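Local coordinates for protein naphthalene dioxygenase large subunit (Rhodococcus sp., PDB 2B1X) that serves as the large subunit of a Rieske-type ring-hydroxylating oxygenase, carrying a Fe2/S2 cluster in one domain and a single iron ion in another, at residues W46-H51 against M337-V342; L393-G398 against N423-L428; G267-I272 against D348-E353; H105-C108 against W113-S116. All coordinates share one frame; numbering follows the deposited sequence.

Contact 1. Residues W46-H51 against M337-V342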
loop_
_atom_site.group_PDB
_atom_site.type_symbol
_atom_site.label_atom_id
_atom_site.label_comp_id
_atom_site.label_asym_id
_atom_site.label_seq_id
_atom_site.Cartn_x
_atom_site.Cartn_y
_atom_site.Cartn_z
ATOM N N TRP A 46 0.195 -2.031 31.821
ATOM C CA TRP A 46 -0.005 -3.467 31.744
ATOM C C TRP A 46 -0.957 -3.718 30.574
ATOM O O TRP A 46 -2.064 -3.166 30.549
ATOM C CB TRP A 46 -0.639 -3.996 33.035
ATOM C CG TRP A 46 0.313 -4.135 34.171
ATOM C CD1 TRP A 46 0.583 -3.206 35.128
ATOM C CD2 TRP A 46 1.168 -5.247 34.440
ATOM N NE1 TRP A 46 1.533 -3.681 36.005
ATOM C CE2 TRP A 46 1.901 -4.941 35.609
ATOM C CE3 TRP A 46 1.364 -6.500 33.828
ATOM C CZ2 TRP A 46 2.806 -5.838 36.184
ATOM C CZ3 TRP A 46 2.265 -7.382 34.388
ATOM C CH2 TRP A 46 2.981 -7.051 35.552
ATOM N N VAL A 47 -0.559 -4.610 29.673
ATOM C CA VAL A 47 -1.303 -4.906 28.441
ATOM C C VAL A 47 -1.720 -6.390 28.405
ATOM O O VAL A 47 -0.930 -7.273 28.721
ATOM C CB VAL A 47 -0.423 -4.610 27.216
ATOM C CG1 VAL A 47 -1.136 -5.023 25.896
ATOM C CG2 VAL A 47 0.060 -3.126 27.244
ATOM N N PHE A 48 -2.985 -6.649 28.061
ATOM C CA PHE A 48 -3.490 -8.008 28.025
ATOM C C PHE A 48 -2.859 -8.770 26.834
ATOM O O PHE A 48 -2.776 -8.246 25.702
ATOM C CB PHE A 48 -5.023 -8.009 27.907
ATOM C CG PHE A 48 -5.605 -9.387 27.704
ATOM C CD1 PHE A 48 -5.761 -10.260 28.769
ATOM C CD2 PHE A 48 -5.968 -9.809 26.430
ATOM C CE1 PHE A 48 -6.278 -11.558 28.571
ATOM C CE2 PHE A 48 -6.458 -11.079 26.207
ATOM C CZ PHE A 48 -6.645 -11.966 27.285
ATOM N N LEU A 49 -2.432 -10.005 27.102
ATOM C CA LEU A 49 -1.781 -10.849 26.095
ATOM C C LEU A 49 -2.603 -12.086 25.711
ATOM O O LEU A 49 -2.770 -12.402 24.531
ATOM C CB LEU A 49 -0.457 -11.353 26.648
ATOM C CG LEU A 49 0.537 -10.244 27.055
ATOM C CD1 LEU A 49 1.748 -10.808 27.754
ATOM C CD2 LEU A 49 0.946 -9.477 25.829
ATOM N N ALA A 50 -3.061 -12.819 26.716
ATOM C CA ALA A 50 -3.695 -14.105 26.457
ATOM C C ALA A 50 -4.509 -14.533 27.639
ATOM O O ALA A 50 -4.309 -14.024 28.757
ATOM C CB ALA A 50 -2.621 -15.168 26.128
ATOM N N HIS A 51 -5.436 -15.464 27.406
ATOM C CA HIS A 51 -6.111 -16.134 28.519
ATOM C C HIS A 51 -5.398 -17.455 28.779
ATOM O O HIS A 51 -4.952 -18.123 27.835
ATOM C CB HIS A 51 -7.603 -16.360 28.215
ATOM C CG HIS A 51 -8.438 -16.692 29.423
ATOM N ND1 HIS A 51 -8.611 -17.986 29.878
ATOM C CD2 HIS A 51 -9.171 -15.903 30.251
ATOM C CE1 HIS A 51 -9.395 -17.978 30.941
ATOM N NE2 HIS A 51 -9.755 -16.729 31.183
ATOM N N MET A 337 -8.587 -7.800 18.151
ATOM C CA MET A 337 -8.569 -9.245 18.516
ATOM C C MET A 337 -9.763 -9.492 19.415
ATOM O O MET A 337 -9.737 -9.082 20.578
ATOM C CB MET A 337 -7.259 -9.637 19.218
ATOM C CG MET A 337 -6.014 -9.069 18.441
ATOM S SD MET A 337 -4.501 -9.926 18.853
ATOM C CE MET A 337 -3.269 -8.885 17.983
ATOM N N SER A 338 -10.791 -10.177 18.899
ATOM C CA SER A 338 -12.036 -10.365 19.644
ATOM C C SER A 338 -12.204 -11.821 20.096
ATOM O O SER A 338 -12.278 -12.735 19.278
ATOM C CB SER A 338 -13.241 -9.939 18.812
ATOM O OG SER A 338 -14.412 -10.108 19.589
ATOM N N PHE A 339 -12.213 -12.009 21.407
ATOM C CA PHE A 339 -12.277 -13.346 22.019
ATOM C C PHE A 339 -13.687 -13.607 22.516
ATOM O O PHE A 339 -14.325 -12.711 23.073
ATOM C CB PHE A 339 -11.332 -13.401 23.226
ATOM C CG PHE A 339 -9.872 -13.137 22.916
ATOM C CD1 PHE A 339 -9.376 -11.834 22.781
ATOM C CD2 PHE A 339 -8.966 -14.213 22.835
ATOM C CE1 PHE A 339 -8.001 -11.593 22.526
ATOM C CE2 PHE A 339 -7.607 -14.008 22.619
ATOM C CZ PHE A 339 -7.103 -12.692 22.443
ATOM N N PHE A 340 -14.183 -14.819 22.310
ATOM C CA PHE A 340 -15.433 -15.256 22.942
ATOM C C PHE A 340 -15.085 -16.202 24.081
ATOM O O PHE A 340 -14.278 -17.125 23.899
ATOM C CB PHE A 340 -16.345 -15.953 21.922
ATOM C CG PHE A 340 -17.506 -16.705 22.550
ATOM C CD1 PHE A 340 -18.615 -16.011 23.038
ATOM C CD2 PHE A 340 -17.463 -18.078 22.685
ATOM C CE1 PHE A 340 -19.691 -16.680 23.631
ATOM C CE2 PHE A 340 -18.540 -18.787 23.295
ATOM C CZ PHE A 340 -19.654 -18.074 23.764
ATOM N N LEU A 341 -15.688 -15.980 25.261
ATOM C CA LEU A 341 -15.408 -16.819 26.422
ATOM C C LEU A 341 -16.691 -17.353 27.019
ATOM O O LEU A 341 -17.728 -16.718 26.923
ATOM C CB LEU A 341 -14.635 -16.053 27.498
ATOM C CG LEU A 341 -13.208 -15.565 27.144
ATOM C CD1 LEU A 341 -13.269 -14.280 26.440
ATOM C CD2 LEU A 341 -12.363 -15.434 28.422
ATOM N N VAL A 342 -16.614 -18.528 27.631
ATOM C CA VAL A 342 -17.780 -19.125 28.310
ATOM C C VAL A 342 -17.263 -20.045 29.426
ATOM O O VAL A 342 -16.135 -20.572 29.356
ATOM C CB VAL A 342 -18.725 -19.853 27.301
ATOM C CG1 VAL A 342 -18.053 -21.100 26.679
ATOM C CG2 VAL A 342 -20.125 -20.178 27.912
#

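Contact 2. Residues L393-G398 against N423-L428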
loop_
_atom_site.group_PDB
_atom_site.type_symbol
_atom_site.label_atom_id
_atom_site.label_comp_id
_atom_site.label_asym_id
_atom_site.label_seq_id
_atom_site.Cartn_x
_atom_site.Cartn_y
_atom_site.Cartn_z
ATOM N N LEU A 393 -12.947 17.588 21.667
ATOM C CA LEU A 393 -13.991 16.575 21.810
ATOM C C LEU A 393 -14.904 16.960 22.982
ATOM O O LEU A 393 -14.410 17.468 23.996
ATOM C CB LEU A 393 -13.323 15.238 22.075
ATOM C CG LEU A 393 -12.306 14.766 21.029
ATOM C CD1 LEU A 393 -11.574 13.482 21.492
ATOM C CD2 LEU A 393 -12.946 14.562 19.638
ATOM N N ASN A 394 -16.224 16.728 22.854
ATOM C CA ASN A 394 -17.139 17.137 23.893
ATOM C C ASN A 394 -17.439 15.948 24.821
ATOM O O ASN A 394 -18.092 14.974 24.426
ATOM C CB ASN A 394 -18.431 17.763 23.286
ATOM C CG ASN A 394 -19.400 18.316 24.356
ATOM O OD1 ASN A 394 -19.935 17.567 25.172
ATOM N ND2 ASN A 394 -19.664 19.633 24.306
ATOM N N TYR A 395 -16.945 16.047 26.055
ATOM C CA TYR A 395 -17.240 15.075 27.068
ATOM C C TYR A 395 -18.105 15.683 28.196
ATOM O O TYR A 395 -17.985 15.290 29.383
ATOM C CB TYR A 395 -15.914 14.525 27.609
ATOM C CG TYR A 395 -15.264 13.559 26.633
ATOM C CD1 TYR A 395 -14.161 13.954 25.881
ATOM C CD2 TYR A 395 -15.743 12.234 26.480
ATOM C CE1 TYR A 395 -13.566 13.082 24.987
ATOM C CE2 TYR A 395 -15.115 11.342 25.584
ATOM C CZ TYR A 395 -14.045 11.796 24.843
ATOM O OH TYR A 395 -13.419 10.981 23.946
ATOM N N GLN A 396 -18.987 16.614 27.820
ATOM C CA GLN A 396 -19.743 17.374 28.817
ATOM C C GLN A 396 -21.033 16.722 29.352
ATOM O O GLN A 396 -21.804 17.366 30.065
ATOM C CB GLN A 396 -20.106 18.759 28.273
ATOM C CG GLN A 396 -18.890 19.609 27.816
ATOM C CD GLN A 396 -19.307 21.036 27.501
ATOM O OE1 GLN A 396 -20.340 21.264 26.860
ATOM N NE2 GLN A 396 -18.496 21.998 27.928
ATOM N N MET A 397 -21.288 15.479 28.988
ATOM C CA MET A 397 -22.493 14.794 29.467
ATOM C C MET A 397 -22.508 14.718 30.996
ATOM O O MET A 397 -21.685 14.032 31.609
ATOM C CB MET A 397 -22.579 13.389 28.858
ATOM C CG MET A 397 -23.917 12.708 29.093
ATOM S SD MET A 397 -23.879 11.051 28.480
ATOM C CE MET A 397 -24.172 11.334 26.788
ATOM N N GLY A 398 -23.453 15.448 31.618
ATOM C CA GLY A 398 -23.617 15.376 33.063
ATOM C C GLY A 398 -22.990 16.581 33.748
ATOM O O GLY A 398 -23.140 16.773 34.956
ATOM N N ASN A 423 -16.459 8.212 32.862
ATOM C CA ASN A 423 -15.503 7.137 32.550
ATOM C C ASN A 423 -14.536 7.476 31.421
ATOM O O ASN A 423 -13.325 7.260 31.569
ATOM C CB ASN A 423 -16.214 5.824 32.252
ATOM C CG ASN A 423 -16.892 5.257 33.463
ATOM O OD1 ASN A 423 -16.812 5.841 34.580
ATOM N ND2 ASN A 423 -17.581 4.094 33.279
ATOM N N GLN A 424 -15.050 8.011 30.319
ATOM C CA GLN A 424 -14.187 8.429 29.190
ATOM C C GLN A 424 -13.194 9.524 29.614
ATOM O O GLN A 424 -12.033 9.524 29.196
ATOM C CB GLN A 424 -15.022 8.921 27.999
ATOM C CG GLN A 424 -15.989 7.868 27.379
ATOM C CD GLN A 424 -17.391 7.783 28.023
ATOM O OE1 GLN A 424 -17.534 7.813 29.243
ATOM N NE2 GLN A 424 -18.416 7.654 27.182
ATOM N N ARG A 425 -13.661 10.429 30.484
ATOM C CA ARG A 425 -12.825 11.512 30.981
ATOM C C ARG A 425 -11.676 11.009 31.851
ATOM O O ARG A 425 -10.562 11.505 31.748
ATOM C CB ARG A 425 -13.677 12.487 31.793
ATOM C CG ARG A 425 -14.464 13.489 30.884
ATOM C CD ARG A 425 -14.814 14.770 31.623
ATOM N NE ARG A 425 -15.853 14.402 32.508
ATOM C CZ ARG A 425 -15.893 14.552 33.817
ATOM N NH1 ARG A 425 -14.943 15.165 34.527
ATOM N NH2 ARG A 425 -16.961 14.083 34.416
ATOM N N ASN A 426 -11.994 10.073 32.748
ATOM C CA ASN A 426 -11.014 9.382 33.587
ATOM C C ASN A 426 -9.993 8.596 32.760
ATOM O O ASN A 426 -8.823 8.539 33.092
ATOM C CB ASN A 426 -11.766 8.432 34.535
ATOM C CG ASN A 426 -10.850 7.661 35.473
ATOM O OD1 ASN A 426 -10.143 8.241 36.285
ATOM N ND2 ASN A 426 -10.886 6.336 35.381
ATOM N N PHE A 427 -10.446 7.975 31.683
ATOM C CA PHE A 427 -9.558 7.191 30.839
ATOM C C PHE A 427 -8.554 8.154 30.182
ATOM O O PHE A 427 -7.348 7.920 30.199
ATOM C CB PHE A 427 -10.406 6.437 29.800
ATOM C CG PHE A 427 -9.602 5.705 28.756
ATOM C CD1 PHE A 427 -9.387 4.344 28.875
ATOM C CD2 PHE A 427 -9.119 6.378 27.630
ATOM C CE1 PHE A 427 -8.670 3.640 27.904
ATOM C CE2 PHE A 427 -8.380 5.679 26.655
ATOM C CZ PHE A 427 -8.189 4.292 26.798
ATOM N N LEU A 428 -9.070 9.248 29.619
ATOM C CA LEU A 428 -8.224 10.190 28.891
ATOM C C LEU A 428 -7.351 11.001 29.815
ATOM O O LEU A 428 -6.262 11.407 29.430
ATOM C CB LEU A 428 -9.086 11.109 28.010
ATOM C CG LEU A 428 -9.655 10.384 26.798
ATOM C CD1 LEU A 428 -10.618 11.285 26.041
ATOM C CD2 LEU A 428 -8.549 9.823 25.872
#

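Contact 3. Residues G267-I272 against D348-E353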
loop_
_atom_site.group_PDB
_atom_site.type_symbol
_atom_site.label_atom_id
_atom_site.label_comp_id
_atom_site.label_asym_id
_atom_site.label_seq_id
_atom_site.Cartn_x
_atom_site.Cartn_y
_atom_site.Cartn_z
ATOM N N GLY A 267 -29.644 -14.839 33.272
ATOM C CA GLY A 267 -30.131 -16.154 32.886
ATOM C C GLY A 267 -29.057 -17.219 32.700
ATOM O O GLY A 267 -29.248 -18.181 31.948
ATOM N N LEU A 268 -27.940 -17.087 33.403
ATOM C CA LEU A 268 -26.912 -18.126 33.368
ATOM C C LEU A 268 -27.434 -19.475 33.830
ATOM O O LEU A 268 -28.406 -19.544 34.623
ATOM C CB LEU A 268 -25.710 -17.724 34.206
ATOM C CG LEU A 268 -24.829 -16.649 33.581
ATOM C CD1 LEU A 268 -23.900 -16.121 34.643
ATOM C CD2 LEU A 268 -24.065 -17.175 32.346
ATOM N N PRO A 269 -26.822 -20.563 33.344
ATOM C CA PRO A 269 -27.271 -21.899 33.728
ATOM C C PRO A 269 -27.193 -22.117 35.244
ATOM O O PRO A 269 -26.376 -21.510 35.960
ATOM C CB PRO A 269 -26.301 -22.825 32.993
ATOM C CG PRO A 269 -25.798 -21.993 31.831
ATOM C CD PRO A 269 -25.695 -20.615 32.393
ATOM N N GLU A 270 -28.052 -23.007 35.715
ATOM C CA GLU A 270 -28.271 -23.234 37.143
ATOM C C GLU A 270 -26.999 -23.630 37.902
ATOM O O GLU A 270 -26.792 -23.186 39.039
ATOM C CB GLU A 270 -29.359 -24.288 37.330
ATOM C CG GLU A 270 -30.722 -23.829 36.830
ATOM C CD GLU A 270 -31.088 -24.352 35.431
ATOM O OE1 GLU A 270 -30.312 -24.125 34.431
ATOM O OE2 GLU A 270 -32.188 -24.989 35.345
ATOM N N ASN A 271 -26.149 -24.453 37.287
ATOM C CA ASN A 271 -24.929 -24.862 37.958
ATOM C C ASN A 271 -23.946 -23.708 38.133
ATOM O O ASN A 271 -23.235 -23.644 39.136
ATOM C CB ASN A 271 -24.284 -26.093 37.286
ATOM C CG ASN A 271 -23.840 -25.833 35.856
ATOM O OD1 ASN A 271 -24.602 -25.333 35.027
ATOM N ND2 ASN A 271 -22.611 -26.220 35.554
ATOM N N ILE A 272 -23.923 -22.788 37.165
ATOM C CA ILE A 272 -23.067 -21.619 37.244
ATOM C C ILE A 272 -23.582 -20.640 38.307
ATOM O O ILE A 272 -22.801 -20.042 39.052
ATOM C CB ILE A 272 -22.905 -20.937 35.836
ATOM C CG1 ILE A 272 -22.418 -21.949 34.773
ATOM C CG2 ILE A 272 -21.970 -19.777 35.919
ATOM C CD1 ILE A 272 -21.106 -22.695 35.080
ATOM N N ASP A 348 -23.430 -27.798 27.155
ATOM C CA ASP A 348 -23.065 -27.570 25.745
ATOM C C ASP A 348 -24.112 -26.777 24.973
ATOM O O ASP A 348 -23.770 -25.985 24.101
ATOM C CB ASP A 348 -22.816 -28.890 25.034
ATOM C CG ASP A 348 -21.474 -29.473 25.370
ATOM O OD1 ASP A 348 -21.176 -30.595 24.903
ATOM O OD2 ASP A 348 -20.639 -28.870 26.089
ATOM N N TRP A 349 -25.382 -26.989 25.301
ATOM C CA TRP A 349 -26.446 -26.249 24.648
ATOM C C TRP A 349 -26.228 -24.741 24.870
ATOM O O TRP A 349 -26.382 -23.948 23.929
ATOM C CB TRP A 349 -27.852 -26.723 25.100
ATOM C CG TRP A 349 -28.229 -26.397 26.523
ATOM C CD1 TRP A 349 -28.158 -27.235 27.597
ATOM C CD2 TRP A 349 -28.742 -25.158 27.021
ATOM N NE1 TRP A 349 -28.602 -26.597 28.734
ATOM C CE2 TRP A 349 -28.963 -25.318 28.410
ATOM C CE3 TRP A 349 -29.055 -23.923 26.435
ATOM C CZ2 TRP A 349 -29.471 -24.291 29.221
ATOM C CZ3 TRP A 349 -29.546 -22.902 27.234
ATOM C CH2 TRP A 349 -29.748 -23.090 28.619
ATOM N N PHE A 350 -25.860 -24.362 26.103
ATOM C CA PHE A 350 -25.646 -22.950 26.428
ATOM C C PHE A 350 -24.419 -22.360 25.738
ATOM O O PHE A 350 -24.453 -21.209 25.290
ATOM C CB PHE A 350 -25.555 -22.736 27.930
ATOM C CG PHE A 350 -25.388 -21.305 28.318
ATOM C CD1 PHE A 350 -24.100 -20.750 28.466
ATOM C CD2 PHE A 350 -26.502 -20.497 28.532
ATOM C CE1 PHE A 350 -23.943 -19.421 28.831
ATOM C CE2 PHE A 350 -26.344 -19.158 28.895
ATOM C CZ PHE A 350 -25.056 -18.635 29.045
ATOM N N LYS A 351 -23.347 -23.143 25.653
ATOM C CA LYS A 351 -22.119 -22.703 24.955
ATOM C C LYS A 351 -22.405 -22.329 23.495
ATOM O O LYS A 351 -22.009 -21.258 23.026
ATOM C CB LYS A 351 -21.032 -23.784 25.023
ATOM C CG LYS A 351 -20.445 -23.998 26.424
ATOM C CD LYS A 351 -19.209 -24.927 26.383
ATOM C CE LYS A 351 -18.810 -25.430 27.770
ATOM N NZ LYS A 351 -17.546 -26.208 27.754
ATOM N N ASP A 352 -23.137 -23.193 22.800
ATOM C CA ASP A 352 -23.545 -22.936 21.424
ATOM C C ASP A 352 -24.462 -21.710 21.290
ATOM O O ASP A 352 -24.258 -20.850 20.426
ATOM C CB ASP A 352 -24.253 -24.157 20.830
ATOM C CG ASP A 352 -24.444 -24.027 19.324
ATOM O OD1 ASP A 352 -23.436 -23.787 18.611
ATOM O OD2 ASP A 352 -25.545 -24.101 18.759
ATOM N N GLU A 353 -25.471 -21.636 22.140
ATOM C CA GLU A 353 -26.380 -20.482 22.146
ATOM C C GLU A 353 -25.671 -19.177 22.430
ATOM O O GLU A 353 -25.962 -18.159 21.803
ATOM C CB GLU A 353 -27.518 -20.669 23.164
ATOM C CG GLU A 353 -28.615 -21.628 22.733
ATOM C CD GLU A 353 -29.176 -21.339 21.344
ATOM O OE1 GLU A 353 -29.390 -20.151 21.001
ATOM O OE2 GLU A 353 -29.411 -22.305 20.585
#

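Contact 4. Residues H105-C108 against W113-S116. With FES (Fe2/s2 (inorganic) cluster), chain H.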
loop_
_atom_site.group_PDB
_atom_site.type_symbol
_atom_site.label_atom_id
_atom_site.label_comp_id
_atom_site.label_asym_id
_atom_site.label_seq_id
_atom_site.Cartn_x
_atom_site.Cartn_y
_atom_site.Cartn_z
ATOM N N HIS A 105 10.435 -27.151 22.479
ATOM C CA HIS A 105 11.622 -26.330 22.132
ATOM C C HIS A 105 11.366 -25.393 20.942
ATOM O O HIS A 105 10.535 -25.685 20.076
ATOM C CB HIS A 105 12.852 -27.199 21.790
ATOM C CG HIS A 105 13.367 -28.001 22.947
ATOM N ND1 HIS A 105 12.675 -29.075 23.461
ATOM C CD2 HIS A 105 14.478 -27.864 23.714
ATOM C CE1 HIS A 105 13.352 -29.583 24.481
ATOM N NE2 HIS A 105 14.449 -28.868 24.656
ATOM N N PHE A 106 12.106 -24.288 20.914
ATOM C CA PHE A 106 12.057 -23.325 19.822
ATOM C C PHE A 106 13.447 -23.319 19.214
ATOM O O PHE A 106 14.421 -22.993 19.877
ATOM C CB PHE A 106 11.669 -21.913 20.291
ATOM C CG PHE A 106 10.316 -21.847 20.920
ATOM C CD1 PHE A 106 10.188 -21.667 22.290
ATOM C CD2 PHE A 106 9.162 -21.953 20.139
ATOM C CE1 PHE A 106 8.938 -21.620 22.882
ATOM C CE2 PHE A 106 7.904 -21.895 20.729
ATOM C CZ PHE A 106 7.792 -21.740 22.114
ATOM N N ARG A 107 13.523 -23.733 17.965
ATOM C CA ARG A 107 14.777 -23.813 17.243
ATOM C C ARG A 107 14.806 -22.738 16.177
ATOM O O ARG A 107 13.909 -22.692 15.338
ATOM C CB ARG A 107 14.843 -25.171 16.584
ATOM C CG ARG A 107 16.146 -25.503 16.026
ATOM C CD ARG A 107 16.843 -26.568 16.836
ATOM N NE ARG A 107 17.003 -27.771 16.048
ATOM C CZ ARG A 107 18.143 -28.162 15.499
ATOM N NH1 ARG A 107 19.261 -27.442 15.655
ATOM N NH2 ARG A 107 18.158 -29.280 14.787
ATOM N N CYS A 108 15.830 -21.884 16.218
ATOM C CA CYS A 108 15.957 -20.761 15.313
ATOM C C CYS A 108 16.370 -21.248 13.942
ATOM O O CYS A 108 17.399 -21.914 13.813
ATOM C CB CYS A 108 16.989 -19.743 15.824
ATOM S SG CYS A 108 17.239 -18.381 14.671
ATOM N N TRP A 113 20.335 -22.152 16.960
ATOM C CA TRP A 113 20.344 -22.030 18.410
ATOM C C TRP A 113 18.990 -22.552 18.872
ATOM O O TRP A 113 17.969 -22.272 18.245
ATOM C CB TRP A 113 20.495 -20.568 18.821
ATOM C CG TRP A 113 21.944 -20.020 18.695
ATOM C CD1 TRP A 113 22.932 -20.487 17.893
ATOM C CD2 TRP A 113 22.503 -18.914 19.414
ATOM N NE1 TRP A 113 24.073 -19.738 18.055
ATOM C CE2 TRP A 113 23.840 -18.781 19.005
ATOM C CE3 TRP A 113 22.015 -18.045 20.405
ATOM C CZ2 TRP A 113 24.679 -17.790 19.507
ATOM C CZ3 TRP A 113 22.850 -17.061 20.904
ATOM C CH2 TRP A 113 24.166 -16.946 20.464
ATOM N N THR A 114 19.005 -23.334 19.942
ATOM C CA THR A 114 17.816 -24.061 20.379
ATOM C C THR A 114 17.493 -23.675 21.804
ATOM O O THR A 114 18.365 -23.759 22.686
ATOM C CB THR A 114 18.115 -25.578 20.288
ATOM O OG1 THR A 114 18.443 -25.893 18.920
ATOM C CG2 THR A 114 16.861 -26.422 20.584
ATOM N N TYR A 115 16.230 -23.307 22.022
ATOM C CA TYR A 115 15.753 -22.841 23.310
ATOM C C TYR A 115 14.689 -23.780 23.866
ATOM O O TYR A 115 13.790 -24.210 23.139
ATOM C CB TYR A 115 15.191 -21.413 23.208
ATOM C CG TYR A 115 16.153 -20.364 22.595
ATOM C CD1 TYR A 115 16.249 -20.205 21.216
ATOM C CD2 TYR A 115 16.910 -19.512 23.406
ATOM C CE1 TYR A 115 17.109 -19.232 20.664
ATOM C CE2 TYR A 115 17.728 -18.539 22.885
ATOM C CZ TYR A 115 17.838 -18.404 21.511
ATOM O OH TYR A 115 18.664 -17.441 20.984
ATOM N N SER A 116 14.799 -24.120 25.151
ATOM C CA SER A 116 13.645 -24.693 25.869
ATOM C C SER A 116 12.475 -23.730 25.854
ATOM O O SER A 116 12.675 -22.515 25.778
ATOM C CB SER A 116 14.043 -24.994 27.312
ATOM O OG SER A 116 12.989 -25.606 28.009
HETATM FE FE1 FES H . 21.541 -17.063 14.461
HETATM FE FE2 FES H . 19.049 -17.434 15.577
HETATM S S1 FES H . 20.714 -18.899 15.452
HETATM S S2 FES H . 19.800 -15.677 14.410
#

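Contact 1. Residues W46-H51 against M337-V342
Phe48 turns the edge of its ring toward the face of Phe339, a T-shaped pair with centroids 5.8 Å apart and planes at 89°. Phe48 CE2 leads, 4.0 Å from Phe339 CE1, which lies close to the plane of the Phe48 ring. Phe48 holds CG anti to its backbone N (chi1 173°), which sends the ring out from strand 47-51 toward strand 333-343. Two large flat side chains suit this place, because the CA atoms nearest each other, those of His51 and Phe339, are still 9.4 Å apart and no hydrogen bond joins the segments. A second, smaller touch lies further along both strands, where the methyl Leu341 CD2 rests 3.7 Å from His51 CD2. The imidazole meets the methyl chiefly through this carbon, while its ND1 is hydrogen-bonded to Ser53 OG. All four side chains are buried, and their closest atoms are carbons, packing the Rieske domain against the catalytic domain. A classic beta bulge interrupts strand 47-51, where Leu49 and Ala50 both face Ile155. Strand 47-51 is an outer strand of a small antiparallel sheet, and strand 333-343 runs between strands 188-199 and 318-330 of the large catalytic sheet.

Contact 2. Residues L393-G398 against N423-L428
Apolar packing carries most of this contact, and Tyr395 is the one residue of 393-398 that makes it. Its ring lies against helix 422-436, with CE2 at 3.4 Å from Gln424 CB and CE1 at 3.6 Å from Leu428 CD1. Those two helix residues are four apart, about one turn, so they present neighbouring bumps to a single ring. At the root of the tyrosine, CB packs 3.7 Å from Arg425 CG. A long side chain serves here because its methylenes pack while the guanidinium goes on to a cation-pi contact with Trp21. Gln424 likewise touches through its first carbons; a bend at chi2 (88°) carries its amide away from the tyrosine. The polar bonds lie outside the interface proper. Tyr395 OH is hydrogen-bonded to Asp208 OD2, which ties down the far end of the ring. Within 393-398, Asn394 OD1 accepts from Gln396 N at 3.0 Å, an Asx turn. The contact thus packs the chain leaving strand 392-394 on a catalytic-domain helix, the Gln424 side chain about 11 Å from the bound iron. Arg91 of a second copy, part of its cluster pocket, bonds Asn394 O. Strand 392-394 pairs with strand 22-24, whose Val23 touches Tyr395 and Leu428, and helix 204-212 meets Gln424.

Contact 3. Residues G267-I272 against D348-E353
Phe350 of helix 348-361 meets Pro269 and carries the contact, flanked by Trp349, over one face of whose indole Phe350 CB lies, toward the rim. Phe350 has CG anti to its backbone N (chi1 -178°), and its ring stands out from the helix to meet the turn before helix 270-279. Over one face sits Pro269, whose CG lies 3.8 Å from the ring centroid and 20° off the normal. This is a CH-pi contact, and it suits the compact, rigid pyrrolidine, whose CG-H bonds can point at the ring. Pro269 CG is placed toward the root of the ring, 3.6 Å from Phe350 CG, and its CD covers the outer part, 3.8 Å from Phe350 CE2. Proline also fits its own backbone position: it is the N-cap of helix 270-279, where the missing amide hydrogen costs no helix bond. Both helices belong to the catalytic domain of the ring-hydroxylating oxygenase alpha subunit, of the Bet v 1-like clan, and Phe350 also packs on Val342 and Thr318 of the large antiparallel sheet. At the tip of the ring, Phe350 CZ meets Leu268 CD2 at 3.7 Å; the leucine starts out pointing away from the helix, but its branched end comes back to the ring. Gly267 adds its carbonyl oxygen, 4.3 Å from Phe350 CE2. Next along the helix, Lys351 packs on Val342 of strand 333-343 and sends its amine to Gln189 OE1 and Lys344 O.

Contact 4. Residues H105-C108 against W113-S116
Tyr115 receives Phe106 O at the edge of its ring, in plane, with the oxygen 3.6 Å from CD1, and the ring of Phe106 in turn has Ser116 O near its plane at the edge. The indole of Trp113 stacks with His90, while the cluster sulfur S1 lies 3.6 Å from its CG. These groups sit on a beta hairpin of the Rieske domain, whose tip binds the Fe2/S2 cluster. Strands 105-107 and 114-116 run antiparallel, with 161° between their directions. Phe106 and Tyr115 form the hydrogen-bonded pair: Phe106 N to Tyr115 O and Tyr115 N to Phe106 O are both 2.8 Å. Their aromatic side chains share one face of the sheet and are buried, filling the inner side with bulk. Phe106 meets Tyr61 edge-to-face, and the tyrosine adds a hydroxyl that is hydrogen-bonded to Arg89 N, next to the cluster ligand Cys88. The other face carries the non-hydrogen-bonded pair Arg107 and Thr114. Arg107, though exposed, also packs on Met219 of another copy of the protein; Thr114 OG1 is hydrogen-bonded to Gly112 O. At the other end of the hairpin the His105 ring meets the backbone of Ser116 obliquely, CD2 3.9 Å from Ser116 CA. Toward the cluster, Cys108 N donates to Trp113 O at 3.0 Å, almost straight at 179°, steadying the backbone of the ligand cysteine. Cys108 holds SG anti to its backbone N (chi1 177°), which carries the sulfur to the iron FE2, 2.2 Å away, an iron it shares with Cys88.

How the contacts relate
Along the chain contact 4 is nested inside the loop closed by contact 1, contact 3 alternates with contact 1, and contact 2 comes last. Contact 1 lies near the centre of the chain and joins the Rieske and catalytic domains. Contact 3 touches it, since strand 333-343 leads into helix 348-361; their centres are 21 Å apart. Contact 2 is 26 Å from contact 1, centre to centre, in the catalytic domain that holds the iron ion. Contact 4, at the cluster, is about 48 Å from contact 2, centre to centre, yet Trp113 packs on Asn394 of another copy, so the assembly brings cluster and iron domains of different subunits together.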